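Local atomic coordinates of aminotransferase (PDB entry 4ZM4), a protein that belongs to the class-III aminotransferase family of pyridoxal-5'-phosphate-dependent enzymes and binds pyridoxal-5'-phosphate. Residues N363-K375 with H414-A426. The protein carries 1 engineered substitution. Sequence-based numbering, arbitrary orientation.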
# COMPACT_ATOMS: atom_id res chain seq x y z
N ASN B 363 19.60 -2.06 23.47
CA ASN B 363 18.29 -1.80 24.05
C ASN B 363 17.33 -2.91 23.61
O ASN B 363 17.41 -3.37 22.49
CB ASN B 363 17.71 -0.44 23.60
CG ASN B 363 18.41 0.76 24.23
OD1 ASN B 363 18.65 1.77 23.54
ND2 ASN B 363 18.68 0.71 25.53
N ARG B 364 16.45 -3.34 24.49
CA ARG B 364 15.53 -4.37 24.14
C ARG B 364 14.14 -4.15 24.74
O ARG B 364 13.99 -3.73 25.88
CB ARG B 364 16.09 -5.72 24.59
CG ARG B 364 15.26 -6.92 24.09
CD ARG B 364 15.93 -8.25 24.44
NE ARG B 364 15.95 -8.48 25.88
CZ ARG B 364 14.91 -8.89 26.61
NH1 ARG B 364 13.73 -9.10 26.06
NH2 ARG B 364 15.06 -9.08 27.93
N VAL B 365 13.11 -4.43 23.95
CA VAL B 365 11.76 -4.50 24.45
C VAL B 365 11.17 -5.76 23.79
O VAL B 365 10.77 -5.73 22.60
CB VAL B 365 10.92 -3.25 24.10
CG1 VAL B 365 9.54 -3.35 24.72
CG2 VAL B 365 11.60 -1.97 24.59
N GLY B 366 11.18 -6.85 24.56
CA GLY B 366 10.75 -8.13 24.10
C GLY B 366 11.70 -8.62 23.04
O GLY B 366 12.90 -8.72 23.26
N THR B 367 11.16 -8.91 21.85
CA THR B 367 11.95 -9.40 20.74
C THR B 367 12.39 -8.27 19.80
O THR B 367 12.94 -8.53 18.72
CB THR B 367 11.13 -10.46 19.96
OG1 THR B 367 9.78 -10.00 19.75
CG2 THR B 367 11.10 -11.74 20.73
N LEU B 368 12.11 -7.04 20.18
CA LEU B 368 12.56 -5.84 19.45
C LEU B 368 13.85 -5.46 20.14
O LEU B 368 13.91 -5.41 21.38
CB LEU B 368 11.55 -4.75 19.63
CG LEU B 368 10.95 -3.96 18.51
CD1 LEU B 368 10.52 -4.81 17.34
CD2 LEU B 368 9.75 -3.23 19.08
N MET B 369 14.92 -5.29 19.37
CA MET B 369 16.26 -5.23 19.93
C MET B 369 17.22 -4.40 19.05
O MET B 369 17.31 -4.66 17.84
CB MET B 369 16.77 -6.67 20.06
CG MET B 369 18.04 -6.84 20.83
SD MET B 369 18.30 -8.61 21.11
CE MET B 369 19.95 -8.46 21.82
N SER B 370 17.94 -3.45 19.65
CA SER B 370 19.05 -2.70 18.96
C SER B 370 20.40 -3.11 19.56
O SER B 370 20.53 -3.26 20.78
CB SER B 370 18.92 -1.16 18.81
OG SER B 370 18.92 -0.45 20.02
N VAL B 371 21.37 -3.28 18.67
CA VAL B 371 22.74 -3.64 19.01
C VAL B 371 23.69 -2.75 18.23
O VAL B 371 23.77 -2.85 17.01
CB VAL B 371 23.07 -5.12 18.66
CG1 VAL B 371 24.53 -5.44 18.94
CG2 VAL B 371 22.18 -6.07 19.45
N ALA B 372 24.40 -1.88 18.94
CA ALA B 372 25.25 -0.89 18.34
C ALA B 372 26.63 -0.91 18.99
O ALA B 372 26.76 -0.83 20.19
CB ALA B 372 24.61 0.50 18.48
N LEU B 373 27.64 -0.95 18.14
CA LEU B 373 29.02 -0.92 18.53
C LEU B 373 29.39 0.53 18.83
O LEU B 373 29.12 1.42 18.02
CB LEU B 373 29.84 -1.46 17.36
CG LEU B 373 31.28 -1.91 17.46
CD1 LEU B 373 31.46 -3.01 18.48
CD2 LEU B 373 31.68 -2.45 16.10
N LEU B 374 29.99 0.78 19.99
CA LEU B 374 30.28 2.14 20.44
C LEU B 374 31.70 2.61 20.13
O LEU B 374 32.60 1.82 19.97
CB LEU B 374 30.02 2.24 21.95
CG LEU B 374 28.64 1.83 22.44
CD1 LEU B 374 28.49 2.09 23.92
CD2 LEU B 374 27.54 2.58 21.68
N LYS B 375 31.88 3.92 20.05
CA LYS B 375 33.22 4.53 19.89
C LYS B 375 34.07 4.24 21.13
O LYS B 375 33.55 4.15 22.24
CB LYS B 375 33.11 6.04 19.74
CG LYS B 375 32.44 6.50 18.46
CD LYS B 375 32.01 7.95 18.59
CE LYS B 375 31.54 8.51 17.25
NZ LYS B 375 30.90 9.83 17.46
N HIS B 414 20.91 -5.60 9.63
CA HIS B 414 21.05 -4.36 8.84
C HIS B 414 22.36 -3.63 9.23
O HIS B 414 22.68 -3.54 10.41
CB HIS B 414 19.85 -3.44 9.08
CG HIS B 414 19.72 -2.33 8.08
ND1 HIS B 414 20.58 -1.26 8.03
CD2 HIS B 414 18.79 -2.12 7.12
CE1 HIS B 414 20.22 -0.44 7.06
NE2 HIS B 414 19.12 -0.93 6.51
N PRO B 415 23.10 -3.11 8.25
CA PRO B 415 24.39 -2.46 8.52
C PRO B 415 24.36 -1.19 9.34
O PRO B 415 25.40 -0.83 9.91
CB PRO B 415 24.95 -2.13 7.13
CG PRO B 415 23.90 -2.48 6.15
CD PRO B 415 22.90 -3.37 6.81
N ASN B 416 23.22 -0.51 9.37
CA ASN B 416 23.06 0.68 10.17
C ASN B 416 22.77 0.25 11.60
O ASN B 416 21.82 -0.47 11.88
CB ASN B 416 21.92 1.54 9.61
CG ASN B 416 21.79 2.86 10.32
OD1 ASN B 416 22.23 3.04 11.47
ND2 ASN B 416 21.19 3.81 9.66
N ALA B 417 23.59 0.70 12.54
CA ALA B 417 23.45 0.27 13.92
C ALA B 417 22.09 0.63 14.55
O ALA B 417 21.64 -0.04 15.47
CB ALA B 417 24.59 0.87 14.74
N LEU B 418 21.47 1.70 14.07
CA LEU B 418 20.19 2.16 14.60
C LEU B 418 18.99 1.36 14.09
O LEU B 418 17.88 1.53 14.59
CB LEU B 418 19.98 3.62 14.24
CG LEU B 418 21.05 4.59 14.76
CD1 LEU B 418 20.87 5.94 14.11
CD2 LEU B 418 20.99 4.73 16.26
N GLU B 419 19.18 0.47 13.12
CA GLU B 419 18.10 -0.37 12.65
C GLU B 419 17.97 -1.63 13.51
O GLU B 419 18.91 -2.39 13.67
CB GLU B 419 18.33 -0.76 11.20
CG GLU B 419 18.23 0.42 10.23
CD GLU B 419 16.83 0.95 10.10
OE1 GLU B 419 15.86 0.28 10.53
OE2 GLU B 419 16.68 2.07 9.58
N PRO B 420 16.77 -1.88 14.06
CA PRO B 420 16.64 -2.95 15.03
C PRO B 420 16.72 -4.38 14.44
O PRO B 420 16.58 -4.57 13.22
CB PRO B 420 15.26 -2.69 15.63
CG PRO B 420 14.49 -2.01 14.55
CD PRO B 420 15.49 -1.19 13.79
N TRP B 421 17.03 -5.35 15.31
CA TRP B 421 16.81 -6.79 15.07
C TRP B 421 15.37 -7.14 15.46
O TRP B 421 14.83 -6.61 16.46
CB TRP B 421 17.72 -7.61 16.00
CG TRP B 421 19.22 -7.44 15.82
CD1 TRP B 421 19.86 -6.55 15.03
CD2 TRP B 421 20.24 -8.17 16.51
NE1 TRP B 421 21.21 -6.68 15.17
CE2 TRP B 421 21.47 -7.68 16.06
CE3 TRP B 421 20.23 -9.20 17.46
CZ2 TRP B 421 22.69 -8.19 16.54
CZ3 TRP B 421 21.42 -9.68 17.93
CH2 TRP B 421 22.63 -9.20 17.46
N PHE B 422 14.77 -8.07 14.75
CA PHE B 422 13.40 -8.53 15.01
C PHE B 422 13.36 -10.04 15.25
O PHE B 422 13.14 -10.83 14.33
CB PHE B 422 12.51 -8.21 13.80
CG PHE B 422 12.30 -6.74 13.60
CD1 PHE B 422 13.11 -6.02 12.76
CD2 PHE B 422 11.26 -6.08 14.24
CE1 PHE B 422 12.87 -4.69 12.53
CE2 PHE B 422 11.04 -4.74 14.02
CZ PHE B 422 11.85 -4.04 13.17
N LEU B 423 13.55 -10.45 16.51
CA LEU B 423 13.60 -11.91 16.82
C LEU B 423 12.22 -12.57 16.71
O LEU B 423 11.19 -11.90 16.68
CB LEU B 423 14.22 -12.16 18.20
CG LEU B 423 15.53 -11.41 18.50
CD1 LEU B 423 16.05 -11.80 19.87
CD2 LEU B 423 16.60 -11.66 17.45
N SER B 424 12.23 -13.89 16.63
CA SER B 424 11.04 -14.69 16.35
C SER B 424 11.13 -15.98 17.13
O SER B 424 12.17 -16.27 17.73
CB SER B 424 10.96 -15.02 14.87
OG SER B 424 11.81 -16.10 14.55
N THR B 425 10.06 -16.75 17.14
CA THR B 425 10.05 -18.02 17.89
C THR B 425 10.95 -19.01 17.22
O THR B 425 11.32 -20.02 17.82
CB THR B 425 8.64 -18.61 18.00
OG1 THR B 425 8.10 -18.78 16.70
CG2 THR B 425 7.72 -17.67 18.79
N ALA B 426 11.35 -18.73 15.97
CA ALA B 426 12.31 -19.60 15.27
C ALA B 426 13.75 -19.35 15.69
O ALA B 426 14.64 -20.14 15.35
CB ALA B 426 12.19 -19.43 13.77
O HOH W 1 20.67 -2.57 15.84
O HOH W 2 22.94 -4.07 14.80
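Thr367, the third residue of the type II' turn (Val365 to Leu368) that joins strands 360-365 and 368-373, accepts a bond from Leu423 N through its carbonyl O (3.0 Å), while its CB packs on Leu423 CB. Its hydroxyl is held by Arg258, which also binds Leu423 O. Antiparallel pairing with strand 421-422 begins at Leu368, which forms a non-hydrogen-bonded pair with Phe422; its CD1 meets CD2 and CE2 of the Phe422 ring obliquely, each at 3.4 Å. Met369 and Trp421 follow as a hydrogen-bonded pair: Met369 N gives a bent bond to Trp421 O (3.2 Å), and Trp421 N returns one to Met369 O (2.6 Å). With CG anti to the backbone N (chi1 -170°) and the chain extended beyond it, Met369 runs alongside the indole and brings SD within 4.2 Å of Trp421 CE3, an oblique Met-aromatic contact, and also against Leu423 CD1. Val371 sets CG2 over one indole face, a CH-pi contact 3.7 Å from the six-membered ring's centroid. Here water takes over from direct pairing: one molecule accepts from Val371 N and lies 2.7 Å from Ala417 O and 2.8 Å from Glu419 O, and another joins Val371 O to Trp421 NE1. Beyond them Ala372 CB meets Ala417 CB. The indole is thus fixed by both apolar packing and a water-bridged N-H, and the first water ties the strand at Val371 to the backbone of the type I turn Asn416 to Glu419, whose last residue touches the bound P3B ligand.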